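Local coordinates for protein guanylate kinase (Coxiella burnetii, PDB 3TR0) that catalyses the transfer of a phosphate from ATP to GMP, giving GDP and ADP, and probably serves GMP recycling, at residues S13-A18 with E130-R135; T21-A26 with V168-F173; A76-R81 with D105-R110; S121-P126 with R155-H160. All blocks are in the same frame, centred on the assembly; numbering follows the deposited sequence.

Contact 1: S13-A18 with E130-R135. With SO4 (sulfate ion), chain B.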
# COMPACT_ATOMS: atom_id res chain seq x y z
N SER A 13 -6.68 -4.84 -13.98
CA SER A 13 -7.85 -4.96 -14.85
C SER A 13 -8.38 -3.59 -15.25
O SER A 13 -8.24 -2.62 -14.50
CB SER A 13 -8.96 -5.77 -14.18
OG SER A 13 -8.49 -7.05 -13.78
N ALA A 14 -9.00 -3.51 -16.43
CA ALA A 14 -9.54 -2.26 -16.92
C ALA A 14 -10.37 -2.51 -18.17
O ALA A 14 -10.17 -3.50 -18.87
CB ALA A 14 -8.42 -1.27 -17.22
N PRO A 15 -11.33 -1.62 -18.46
CA PRO A 15 -12.08 -1.76 -19.70
C PRO A 15 -11.14 -1.51 -20.88
O PRO A 15 -10.15 -0.80 -20.72
CB PRO A 15 -13.13 -0.65 -19.60
CG PRO A 15 -12.55 0.36 -18.65
CD PRO A 15 -11.78 -0.46 -17.65
N SER A 16 -11.44 -2.09 -22.04
CA SER A 16 -10.65 -1.84 -23.23
C SER A 16 -10.65 -0.35 -23.53
O SER A 16 -11.68 0.32 -23.41
CB SER A 16 -11.19 -2.63 -24.42
OG SER A 16 -11.08 -4.03 -24.20
N GLY A 17 -9.48 0.19 -23.89
CA GLY A 17 -9.36 1.60 -24.21
C GLY A 17 -8.98 2.47 -23.02
O GLY A 17 -8.96 3.70 -23.13
N ALA A 18 -8.68 1.85 -21.89
CA ALA A 18 -8.34 2.61 -20.69
C ALA A 18 -6.86 2.95 -20.61
O ALA A 18 -6.44 3.72 -19.74
CB ALA A 18 -8.78 1.86 -19.43
N GLU A 130 -16.06 8.76 -22.77
CA GLU A 130 -15.61 9.29 -24.06
C GLU A 130 -14.12 9.03 -24.28
O GLU A 130 -13.68 8.85 -25.42
CB GLU A 130 -15.95 10.78 -24.17
CG GLU A 130 -17.45 11.05 -24.19
CD GLU A 130 -17.79 12.52 -24.28
OE1 GLU A 130 -16.89 13.36 -24.10
OE2 GLU A 130 -18.98 12.84 -24.53
N ALA A 131 -13.35 8.98 -23.20
CA ALA A 131 -11.93 8.67 -23.29
C ALA A 131 -11.70 7.28 -23.87
O ALA A 131 -10.78 7.07 -24.67
CB ALA A 131 -11.27 8.79 -21.92
N LEU A 132 -12.54 6.33 -23.48
CA LEU A 132 -12.45 4.97 -24.02
C LEU A 132 -12.73 4.96 -25.52
O LEU A 132 -11.98 4.37 -26.30
CB LEU A 132 -13.45 4.05 -23.32
CG LEU A 132 -13.30 3.86 -21.81
CD1 LEU A 132 -14.44 3.01 -21.30
CD2 LEU A 132 -11.95 3.22 -21.49
N ARG A 133 -13.81 5.61 -25.93
CA ARG A 133 -14.19 5.64 -27.33
C ARG A 133 -13.10 6.30 -28.17
O ARG A 133 -12.73 5.80 -29.23
CB ARG A 133 -15.52 6.38 -27.52
CG ARG A 133 -16.05 6.34 -28.95
CD ARG A 133 -17.33 7.14 -29.10
NE ARG A 133 -18.44 6.58 -28.32
CZ ARG A 133 -19.26 5.63 -28.77
NH1 ARG A 133 -19.09 5.12 -29.98
NH2 ARG A 133 -20.24 5.18 -28.00
N GLU A 134 -12.58 7.42 -27.67
CA GLU A 134 -11.48 8.12 -28.33
C GLU A 134 -10.27 7.21 -28.54
O GLU A 134 -9.79 7.07 -29.66
CB GLU A 134 -11.07 9.35 -27.52
CG GLU A 134 -9.96 10.16 -28.18
CD GLU A 134 -9.62 11.42 -27.40
OE1 GLU A 134 -10.11 11.57 -26.26
OE2 GLU A 134 -8.85 12.25 -27.93
N ARG A 135 -9.79 6.59 -27.47
CA ARG A 135 -8.62 5.73 -27.56
C ARG A 135 -8.86 4.53 -28.48
O ARG A 135 -7.98 4.14 -29.25
CB ARG A 135 -8.16 5.26 -26.17
CG ARG A 135 -6.83 4.51 -26.18
CD ARG A 135 -6.28 4.28 -24.77
NE ARG A 135 -5.61 5.46 -24.22
CZ ARG A 135 -6.06 6.17 -23.20
NH1 ARG A 135 -7.20 5.85 -22.60
NH2 ARG A 135 -5.38 7.23 -22.77
S SO4 B . -6.11 -0.76 -23.00
O1 SO4 B . -4.86 -1.52 -22.93
O2 SO4 B . -7.03 -1.42 -23.91
O3 SO4 B . -6.72 -0.68 -21.67
O4 SO4 B . -5.83 0.58 -23.51
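Gly17 and Leu132 approach with their CA atoms 4.6 Å apart where the type II beta turn Pro15-Ala18 lies against helix 129-137. Gly17 occupies the third position of that turn, where its positive phi (92°) is one that glycine adopts easily. From the helix, Leu132 presses one branch onto the turn: its CD2 methyl reaches Gly17 C at 3.4 Å and packs beside Ala18 CB at 4.0 Å. CD2 also meets Pro15 CG at 4.1 Å, the two side chains crossing at about a right angle. The same methyl covers the carbonyl oxygen Ser16 O, which is buried here with no polar partner in the model. One turn further along, Arg135 takes the next carbonyl. Its CG lies opposite the backbone N (chi1 -172°) and the chain bends at chi3, which brings NH1 within 2.8 Å of Gly17 O. The bond is nearly straight, and the oxygen lies in the guanidinium plane, so the group is used edge-on. The turn's amides serve the anion: Gly17 N donates to sulfate O2 at 2.9 Å, while Ala18 N makes a weak bond to O3. A nucleotide phosphate probably occupies this place in the working enzyme, since residues 14-21 form the predicted ATP-binding P-loop. The loop leaves strand 9-13 and enters helix 20-30; Pro15 also rests on Phe123 of strand 120-125 and on Ala154 of helix 147-158.

Contact 2: T21-A26 with V168-F173. With SO4 (sulfate ion), chain B.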
# COMPACT_ATOMS: atom_id res chain seq x y z
N THR A 21 -2.49 -1.36 -21.00
CA THR A 21 -1.28 -1.99 -21.52
C THR A 21 -0.08 -1.05 -21.45
O THR A 21 1.01 -1.45 -21.03
CB THR A 21 -1.46 -2.51 -22.95
OG1 THR A 21 -2.43 -3.57 -22.94
CG2 THR A 21 -0.15 -3.05 -23.49
N SER A 22 -0.28 0.21 -21.84
CA SER A 22 0.81 1.18 -21.82
C SER A 22 1.29 1.48 -20.40
O SER A 22 2.49 1.62 -20.16
CB SER A 22 0.39 2.47 -22.52
OG SER A 22 0.18 2.24 -23.90
N LEU A 23 0.35 1.60 -19.46
CA LEU A 23 0.69 1.84 -18.06
C LEU A 23 1.56 0.72 -17.51
O LEU A 23 2.58 0.97 -16.88
CB LEU A 23 -0.57 1.97 -17.21
CG LEU A 23 -1.42 3.22 -17.34
CD1 LEU A 23 -2.68 3.08 -16.51
CD2 LEU A 23 -0.63 4.45 -16.92
N VAL A 24 1.12 -0.51 -17.74
CA VAL A 24 1.82 -1.68 -17.24
C VAL A 24 3.24 -1.78 -17.80
O VAL A 24 4.17 -2.16 -17.10
CB VAL A 24 1.04 -2.97 -17.52
CG1 VAL A 24 1.86 -4.19 -17.14
CG2 VAL A 24 -0.27 -2.97 -16.74
N ARG A 25 3.40 -1.43 -19.07
CA ARG A 25 4.72 -1.47 -19.70
C ARG A 25 5.68 -0.43 -19.11
O ARG A 25 6.88 -0.70 -18.96
CB ARG A 25 4.62 -1.32 -21.21
CG ARG A 25 4.06 -2.56 -21.88
CD ARG A 25 3.90 -2.40 -23.38
NE ARG A 25 3.44 -3.64 -24.00
CZ ARG A 25 2.97 -3.72 -25.24
NH1 ARG A 25 2.88 -2.64 -26.00
NH2 ARG A 25 2.58 -4.90 -25.72
N ALA A 26 5.16 0.74 -18.76
CA ALA A 26 5.96 1.76 -18.10
C ALA A 26 6.29 1.35 -16.67
O ALA A 26 7.38 1.62 -16.17
CB ALA A 26 5.25 3.10 -18.12
N VAL A 168 -7.32 3.14 -9.67
CA VAL A 168 -6.42 4.18 -10.17
C VAL A 168 -6.99 4.80 -11.44
O VAL A 168 -7.37 4.08 -12.35
CB VAL A 168 -5.02 3.62 -10.49
CG1 VAL A 168 -4.14 4.71 -11.07
CG2 VAL A 168 -4.39 3.02 -9.24
N VAL A 169 -7.05 6.13 -11.49
CA VAL A 169 -7.60 6.81 -12.66
C VAL A 169 -6.49 7.16 -13.64
O VAL A 169 -5.50 7.78 -13.27
CB VAL A 169 -8.36 8.11 -12.28
CG1 VAL A 169 -9.02 8.73 -13.52
CG2 VAL A 169 -9.39 7.83 -11.21
N ASN A 170 -6.66 6.77 -14.90
CA ASN A 170 -5.68 7.10 -15.92
C ASN A 170 -6.03 8.39 -16.64
O ASN A 170 -6.42 8.38 -17.81
CB ASN A 170 -5.52 5.97 -16.94
CG ASN A 170 -4.41 6.24 -17.94
OD1 ASN A 170 -3.58 7.13 -17.73
ND2 ASN A 170 -4.39 5.48 -19.03
N ASP A 171 -5.89 9.51 -15.94
CA ASP A 171 -6.15 10.82 -16.51
C ASP A 171 -4.84 11.53 -16.85
O ASP A 171 -4.79 12.38 -17.75
CB ASP A 171 -7.00 11.67 -15.57
CG ASP A 171 -6.36 11.86 -14.20
OD1 ASP A 171 -5.41 11.12 -13.86
OD2 ASP A 171 -6.82 12.76 -13.46
N ASN A 172 -3.79 11.18 -16.13
CA ASN A 172 -2.44 11.63 -16.44
C ASN A 172 -1.48 10.45 -16.36
O ASN A 172 -1.34 9.83 -15.31
CB ASN A 172 -2.00 12.75 -15.49
CG ASN A 172 -0.59 13.23 -15.77
OD1 ASN A 172 0.38 12.58 -15.39
ND2 ASN A 172 -0.47 14.37 -16.43
N PHE A 173 -0.84 10.13 -17.48
CA PHE A 173 -0.01 8.93 -17.57
C PHE A 173 1.04 8.82 -16.46
O PHE A 173 1.13 7.80 -15.78
CB PHE A 173 0.67 8.85 -18.93
CG PHE A 173 1.34 7.53 -19.19
CD1 PHE A 173 0.60 6.44 -19.63
CD2 PHE A 173 2.70 7.38 -19.01
CE1 PHE A 173 1.21 5.23 -19.89
CE2 PHE A 173 3.32 6.17 -19.26
CZ PHE A 173 2.58 5.09 -19.70
S SO4 B . -6.11 -0.76 -23.00
O1 SO4 B . -4.86 -1.52 -22.93
O2 SO4 B . -7.03 -1.42 -23.91
O3 SO4 B . -6.72 -0.68 -21.67
O4 SO4 B . -5.83 0.58 -23.51
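The side-chain amide of Asn170 donates from ND2 to the carbonyl O of Ala18 in the P-loop, and the same amide packs against Leu23, whose CD1 lies 3.9 Å from Asn170 ND2. A polar group that leaves the end of strand 166-169 is thus tied to the loop ahead of helix 20-30 while its flank meets a leucine of that helix. The two branches of Leu23 divide the work. The Leu23 and Asn170 side chains come from opposite directions, CD1 touching the amide, whereas CD2 lies 3.6 Å from Phe173 CE1, as the leucine and phenylalanine side chains slide past one another. In Phe173, CG stands opposite the backbone N (chi1 -170°), which carries the ring across to the helix. Its rim faces the backbone there: CZ is 3.5 Å from Ser22 O, which lies at the ring edge. Ala26 CB, one helical turn on, comes within 3.7 Å of Phe173 CZ, and Ser22 CB within 3.9 Å of Phe173 CE1. Just before Phe173, Asn172 is the N-cap of helix 173-187, its OD1 accepting from Gln175 N. At the other end of the contact, Thr21 N donates to sulfate O1 at 3.1 Å, adding to the bonds from Gly19 N, Lys20 N and Arg139. A glycine-rich loop running into a helix whose first amides face an anion is the Walker A arrangement of P-loop kinases; here that helix packs against the loop leaving the outermost strand 166-169 and the first residue of helix 173-187.

Contact 3: A76-R81 with D105-R110. With 5GP (guanosine-5'-monophosphate), chain D.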
# COMPACT_ATOMS: atom_id res chain seq x y z
N ALA A 76 -10.31 -17.42 -19.38
CA ALA A 76 -11.64 -16.85 -19.52
C ALA A 76 -11.99 -16.64 -20.98
O ALA A 76 -11.11 -16.63 -21.85
CB ALA A 76 -11.75 -15.54 -18.76
N THR A 77 -13.28 -16.46 -21.24
CA THR A 77 -13.75 -16.13 -22.57
C THR A 77 -14.20 -14.68 -22.60
O THR A 77 -14.98 -14.24 -21.75
CB THR A 77 -14.93 -17.02 -22.98
OG1 THR A 77 -14.51 -18.39 -23.01
CG2 THR A 77 -15.44 -16.62 -24.36
N ILE A 78 -13.69 -13.93 -23.57
CA ILE A 78 -13.98 -12.50 -23.69
C ILE A 78 -14.26 -12.15 -25.15
O ILE A 78 -13.43 -12.38 -26.03
CB ILE A 78 -12.82 -11.65 -23.17
CG1 ILE A 78 -12.50 -12.04 -21.73
CG2 ILE A 78 -13.16 -10.17 -23.27
CD1 ILE A 78 -11.15 -11.57 -21.26
N TYR A 79 -15.43 -11.57 -25.40
CA TYR A 79 -15.85 -11.26 -26.76
C TYR A 79 -15.61 -12.46 -27.68
O TYR A 79 -15.00 -12.34 -28.74
CB TYR A 79 -15.12 -10.02 -27.29
CG TYR A 79 -15.50 -9.65 -28.70
CD1 TYR A 79 -16.75 -9.11 -29.00
CD2 TYR A 79 -14.60 -9.83 -29.75
CE1 TYR A 79 -17.09 -8.77 -30.29
CE2 TYR A 79 -14.94 -9.49 -31.05
CZ TYR A 79 -16.19 -8.96 -31.32
OH TYR A 79 -16.52 -8.63 -32.61
N GLU A 80 -16.09 -13.63 -27.24
CA GLU A 80 -16.03 -14.85 -28.04
C GLU A 80 -14.62 -15.32 -28.38
O GLU A 80 -14.44 -16.14 -29.28
CB GLU A 80 -16.85 -14.69 -29.32
CG GLU A 80 -18.31 -14.37 -29.09
CD GLU A 80 -19.13 -14.42 -30.36
OE1 GLU A 80 -18.96 -15.38 -31.14
OE2 GLU A 80 -19.93 -13.49 -30.59
N ARG A 81 -13.63 -14.82 -27.65
CA ARG A 81 -12.26 -15.28 -27.81
C ARG A 81 -11.72 -15.78 -26.47
O ARG A 81 -12.30 -15.49 -25.42
CB ARG A 81 -11.36 -14.17 -28.36
CG ARG A 81 -11.79 -13.63 -29.72
CD ARG A 81 -11.64 -14.68 -30.81
NE ARG A 81 -12.01 -14.15 -32.12
CZ ARG A 81 -11.94 -14.83 -33.26
NH1 ARG A 81 -11.51 -16.08 -33.26
NH2 ARG A 81 -12.31 -14.25 -34.40
N ASP A 105 -8.84 -9.97 -17.18
CA ASP A 105 -10.16 -9.38 -16.98
C ASP A 105 -10.72 -9.75 -15.61
O ASP A 105 -10.05 -10.41 -14.82
CB ASP A 105 -11.14 -9.78 -18.09
CG ASP A 105 -11.77 -11.14 -17.86
OD1 ASP A 105 -11.08 -12.03 -17.33
OD2 ASP A 105 -12.95 -11.33 -18.22
N TRP A 106 -11.95 -9.32 -15.34
CA TRP A 106 -12.54 -9.53 -14.01
C TRP A 106 -12.78 -11.00 -13.70
O TRP A 106 -12.70 -11.41 -12.54
CB TRP A 106 -13.83 -8.71 -13.84
CG TRP A 106 -14.97 -9.16 -14.72
CD1 TRP A 106 -15.34 -8.62 -15.92
CD2 TRP A 106 -15.89 -10.22 -14.45
NE1 TRP A 106 -16.43 -9.29 -16.42
CE2 TRP A 106 -16.79 -10.28 -15.54
CE3 TRP A 106 -16.05 -11.14 -13.41
CZ2 TRP A 106 -17.82 -11.21 -15.61
CZ3 TRP A 106 -17.07 -12.07 -13.48
CH2 TRP A 106 -17.95 -12.09 -14.57
N GLN A 107 -13.06 -11.79 -14.74
CA GLN A 107 -13.26 -13.23 -14.57
C GLN A 107 -11.97 -13.89 -14.13
O GLN A 107 -11.96 -14.72 -13.22
CB GLN A 107 -13.74 -13.87 -15.87
CG GLN A 107 -15.01 -13.27 -16.43
CD GLN A 107 -15.38 -13.87 -17.77
OE1 GLN A 107 -16.19 -14.78 -17.86
NE2 GLN A 107 -14.77 -13.35 -18.83
N GLY A 108 -10.88 -13.55 -14.80
CA GLY A 108 -9.58 -14.08 -14.44
C GLY A 108 -9.18 -13.65 -13.04
O GLY A 108 -8.60 -14.44 -12.28
N ALA A 109 -9.49 -12.41 -12.69
CA ALA A 109 -9.18 -11.89 -11.36
C ALA A 109 -9.81 -12.75 -10.27
O ALA A 109 -9.16 -13.11 -9.30
CB ALA A 109 -9.64 -10.45 -11.23
N ARG A 110 -11.10 -13.07 -10.43
CA ARG A 110 -11.79 -13.92 -9.47
C ARG A 110 -11.07 -15.26 -9.28
O ARG A 110 -10.96 -15.75 -8.16
CB ARG A 110 -13.25 -14.16 -9.89
CG ARG A 110 -14.14 -12.93 -9.84
CD ARG A 110 -15.60 -13.30 -10.09
NE ARG A 110 -16.52 -12.17 -9.93
CZ ARG A 110 -17.84 -12.28 -9.93
NH1 ARG A 110 -18.41 -13.47 -10.09
NH2 ARG A 110 -18.60 -11.21 -9.78
P 5GP D . -7.31 -7.58 -26.21
O1P 5GP D . -5.81 -7.50 -26.37
O2P 5GP D . -8.06 -8.55 -27.10
O3P 5GP D . -7.88 -6.19 -26.36
O5' 5GP D . -7.67 -7.86 -24.69
C5' 5GP D . -8.98 -8.24 -24.31
C4' 5GP D . -9.11 -8.33 -22.81
O4' 5GP D . -8.88 -9.69 -22.39
C3' 5GP D . -8.08 -7.53 -22.02
O3' 5GP D . -8.41 -6.16 -21.90
C2' 5GP D . -8.04 -8.26 -20.68
O2' 5GP D . -9.07 -7.79 -19.83
C1' 5GP D . -8.38 -9.70 -21.08
N9 5GP D . -7.20 -10.59 -21.03
C8 5GP D . -6.05 -10.52 -21.72
N7 5GP D . -5.27 -11.57 -21.37
C5 5GP D . -5.95 -12.29 -20.45
C6 5GP D . -5.70 -13.45 -19.72
O6 5GP D . -4.61 -14.07 -19.85
N1 5GP D . -6.63 -13.91 -18.88
C2 5GP D . -7.80 -13.28 -18.71
N2 5GP D . -8.73 -13.75 -17.85
N3 5GP D . -8.07 -12.15 -19.39
C4 5GP D . -7.17 -11.66 -20.26
O HOH W 1 -15.12 -17.19 -19.17
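The flat amide of Gln107 turns its edge to Thr77 and Asp105: both acceptors of NE2 lie close to the amide plane, Thr77 O at 3.1 Å and Asp105 OD2 at 2.8 Å. Gln107 CG lies 3.4 Å above the centre of the Trp106 ring, and Arg110 CD sits at that ring's edge, in its plane. The aspartate offers the syn lone pair of OD2, whereas NE2 stands 43° out of the plane of the Thr77 carbonyl. A water accepts from Thr77 N and donates to Gln107 OE1, so both ends of the amide are tied to the strand. Asp105 is the N-cap of helix 106-115, its OD1 accepting at 3.0 Å from Gly108 N, which comes from above the carboxylate plane. N2 of the bound GMP donates to the same OD1, also at 3.0 Å. Chi1 of 82° tucks Asp105 CG between its own N and carbonyl carbon, holding the carboxylate over the first helical turn. Apolar groups close the strand side, with Ile78 CD1 at 3.5 Å from Asp105 CG and Ala76 CB at 3.6 Å from GMP N2. Strand 76-78 and helix 106-110 run nearly antiparallel, their axes 8.5 Å apart. Joined in this way, the mixed sheet and a core helix form part of the guanine end of the GMP pocket; Glu74, Ser39, Tyr55, Tyr83 and Arg43 also hydrogen-bond the nucleotide.

Contact 4: S121-P126 with R155-H160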
# COMPACT_ATOMS: atom_id res chain seq x y z
N SER A 121 -5.20 -6.67 -6.31
CA SER A 121 -5.81 -6.33 -7.59
C SER A 121 -6.04 -4.82 -7.71
O SER A 121 -6.43 -4.16 -6.74
CB SER A 121 -7.10 -7.13 -7.81
OG SER A 121 -8.06 -6.87 -6.80
N ILE A 122 -5.77 -4.29 -8.90
CA ILE A 122 -5.88 -2.87 -9.18
C ILE A 122 -6.77 -2.67 -10.41
O ILE A 122 -6.55 -3.30 -11.45
CB ILE A 122 -4.50 -2.27 -9.52
CG1 ILE A 122 -3.49 -2.58 -8.41
CG2 ILE A 122 -4.61 -0.77 -9.79
CD1 ILE A 122 -2.05 -2.30 -8.80
N PHE A 123 -7.77 -1.80 -10.29
CA PHE A 123 -8.64 -1.50 -11.42
C PHE A 123 -8.32 -0.12 -11.98
O PHE A 123 -8.31 0.87 -11.25
CB PHE A 123 -10.12 -1.58 -11.02
CG PHE A 123 -11.05 -1.78 -12.19
CD1 PHE A 123 -11.50 -3.05 -12.52
CD2 PHE A 123 -11.45 -0.71 -12.96
CE1 PHE A 123 -12.35 -3.24 -13.60
CE2 PHE A 123 -12.30 -0.89 -14.04
CZ PHE A 123 -12.74 -2.16 -14.36
N ILE A 124 -8.04 -0.06 -13.28
CA ILE A 124 -7.74 1.21 -13.92
C ILE A 124 -9.01 1.82 -14.52
O ILE A 124 -9.66 1.19 -15.36
CB ILE A 124 -6.70 1.05 -15.04
CG1 ILE A 124 -5.47 0.30 -14.54
CG2 ILE A 124 -6.31 2.41 -15.60
CD1 ILE A 124 -4.74 0.99 -13.42
N LEU A 125 -9.35 3.02 -14.08
CA LEU A 125 -10.53 3.72 -14.56
C LEU A 125 -10.15 4.78 -15.58
O LEU A 125 -9.15 5.47 -15.42
CB LEU A 125 -11.26 4.39 -13.40
CG LEU A 125 -11.82 3.48 -12.31
CD1 LEU A 125 -12.19 4.30 -11.07
CD2 LEU A 125 -13.02 2.72 -12.84
N PRO A 126 -10.97 4.93 -16.63
CA PRO A 126 -10.78 6.05 -17.55
C PRO A 126 -11.36 7.30 -16.90
O PRO A 126 -12.16 7.18 -15.98
CB PRO A 126 -11.64 5.65 -18.76
CG PRO A 126 -12.75 4.85 -18.16
CD PRO A 126 -12.14 4.10 -16.99
N ARG A 155 -18.54 -1.14 -19.95
CA ARG A 155 -19.38 -0.73 -18.83
C ARG A 155 -19.66 -1.91 -17.90
O ARG A 155 -19.82 -1.73 -16.69
CB ARG A 155 -20.69 -0.13 -19.32
CG ARG A 155 -20.54 1.27 -19.90
CD ARG A 155 -21.87 2.00 -19.89
NE ARG A 155 -21.69 3.45 -20.02
CZ ARG A 155 -22.66 4.34 -19.87
NH1 ARG A 155 -23.89 3.94 -19.57
NH2 ARG A 155 -22.41 5.63 -20.01
N GLU A 156 -19.71 -3.10 -18.47
CA GLU A 156 -19.94 -4.31 -17.68
C GLU A 156 -18.67 -4.71 -16.95
O GLU A 156 -18.72 -5.21 -15.82
CB GLU A 156 -20.40 -5.46 -18.59
CG GLU A 156 -21.70 -5.18 -19.32
CD GLU A 156 -22.10 -6.32 -20.24
OE1 GLU A 156 -21.30 -7.26 -20.40
OE2 GLU A 156 -23.21 -6.26 -20.81
N GLU A 157 -17.53 -4.49 -17.59
CA GLU A 157 -16.24 -4.70 -16.93
C GLU A 157 -16.13 -3.75 -15.75
O GLU A 157 -15.71 -4.13 -14.66
CB GLU A 157 -15.09 -4.47 -17.91
CG GLU A 157 -13.70 -4.74 -17.32
CD GLU A 157 -13.30 -6.20 -17.40
OE1 GLU A 157 -14.05 -6.99 -17.99
OE2 GLU A 157 -12.22 -6.56 -16.86
N MSE A 158 -16.52 -2.49 -15.96
CA MSE A 158 -16.36 -1.47 -14.92
C MSE A 158 -17.29 -1.68 -13.73
O MSE A 158 -16.97 -1.28 -12.62
CB MSE A 158 -16.51 -0.07 -15.51
CG MSE A 158 -15.20 0.52 -15.99
SE MSE A 158 -15.40 2.26 -16.81
CE MSE A 158 -16.58 1.76 -18.28
N ALA A 159 -18.44 -2.31 -13.96
CA ALA A 159 -19.36 -2.61 -12.87
C ALA A 159 -18.73 -3.56 -11.85
O ALA A 159 -19.22 -3.70 -10.73
CB ALA A 159 -20.65 -3.20 -13.41
N HIS A 160 -17.64 -4.22 -12.25
CA HIS A 160 -16.95 -5.16 -11.37
C HIS A 160 -15.85 -4.52 -10.53
O HIS A 160 -15.09 -5.22 -9.86
CB HIS A 160 -16.36 -6.33 -12.17
CG HIS A 160 -17.40 -7.26 -12.73
ND1 HIS A 160 -17.92 -8.30 -12.00
CD2 HIS A 160 -18.00 -7.30 -13.94
CE1 HIS A 160 -18.81 -8.95 -12.74
NE2 HIS A 160 -18.88 -8.36 -13.92
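Phe123 and selenomethionine Met158 form the dense part of this contact, the aromatic side chain meeting the other at about a right angle. With CG opposite the backbone N (chi1 -159°), the ring projects from strand 120-125 onto the backbone of helix 147-158, where CZ lies 3.7 Å from Met158 CA and 3.6 Å from Glu157 O. Met158 CG follows at 3.8 Å from Phe123 CE2. Further along, an extended chi2 carries SE of Met158 to the ring of Pro126, 3.7 Å from CD. The packing thins beside this: Leu125 CD2 just reaches Met158 CG at 4.4 Å, and no hydrogen bond joins the two segments. Arg155 and Glu156, exposed on the helix, do not reach the strand. Glu157 lies between the two regimes. Its CG touches Phe123 CZ at 4.0 Å, and a bend at chi2 (85°) takes the carboxylate away toward Trp106, whose backbone N gives OE2 a weak hydrogen bond. Glu157 O, besides facing the phenylalanine, accepts from His160 N at 3.1 Å. Around the contact, Phe164 meets Phe123 edge-to-face, Ile129 and Leu132 of helix 129-137 pack on Met158, and Leu205 of the second subunit touches Met158 as well. Strand 120-125 runs between strands 9-13 and 166-169 of the parallel sheet, and the contact lays a helix over this inner strand through apolar side chains, a helix packed on the parallel sheet of an alpha/beta P-loop fold.

Contacts 1 and 2 share the sulfate in the P-loop and are linked directly by Asn170 ND2 to Ala18 O at 2.8 Å; their centres are 11 Å apart. Contact 4 lies beside both. Its strand pairs with residue 13 of contact 1, Ser13 O being 2.8 Å from Ile124 N, and with the edge strand of contact 2, where Val168 O is 2.8 Å from Leu125 N. Contact 3 belongs to the GMP pocket, its centre about 17 Å from that of contact 1 and 21 Å from that of contact 2. Contact 4 reaches it through His160, whose ring stacks on Trp106. The P-loop site and the GMP pocket are thus joined through contact 4.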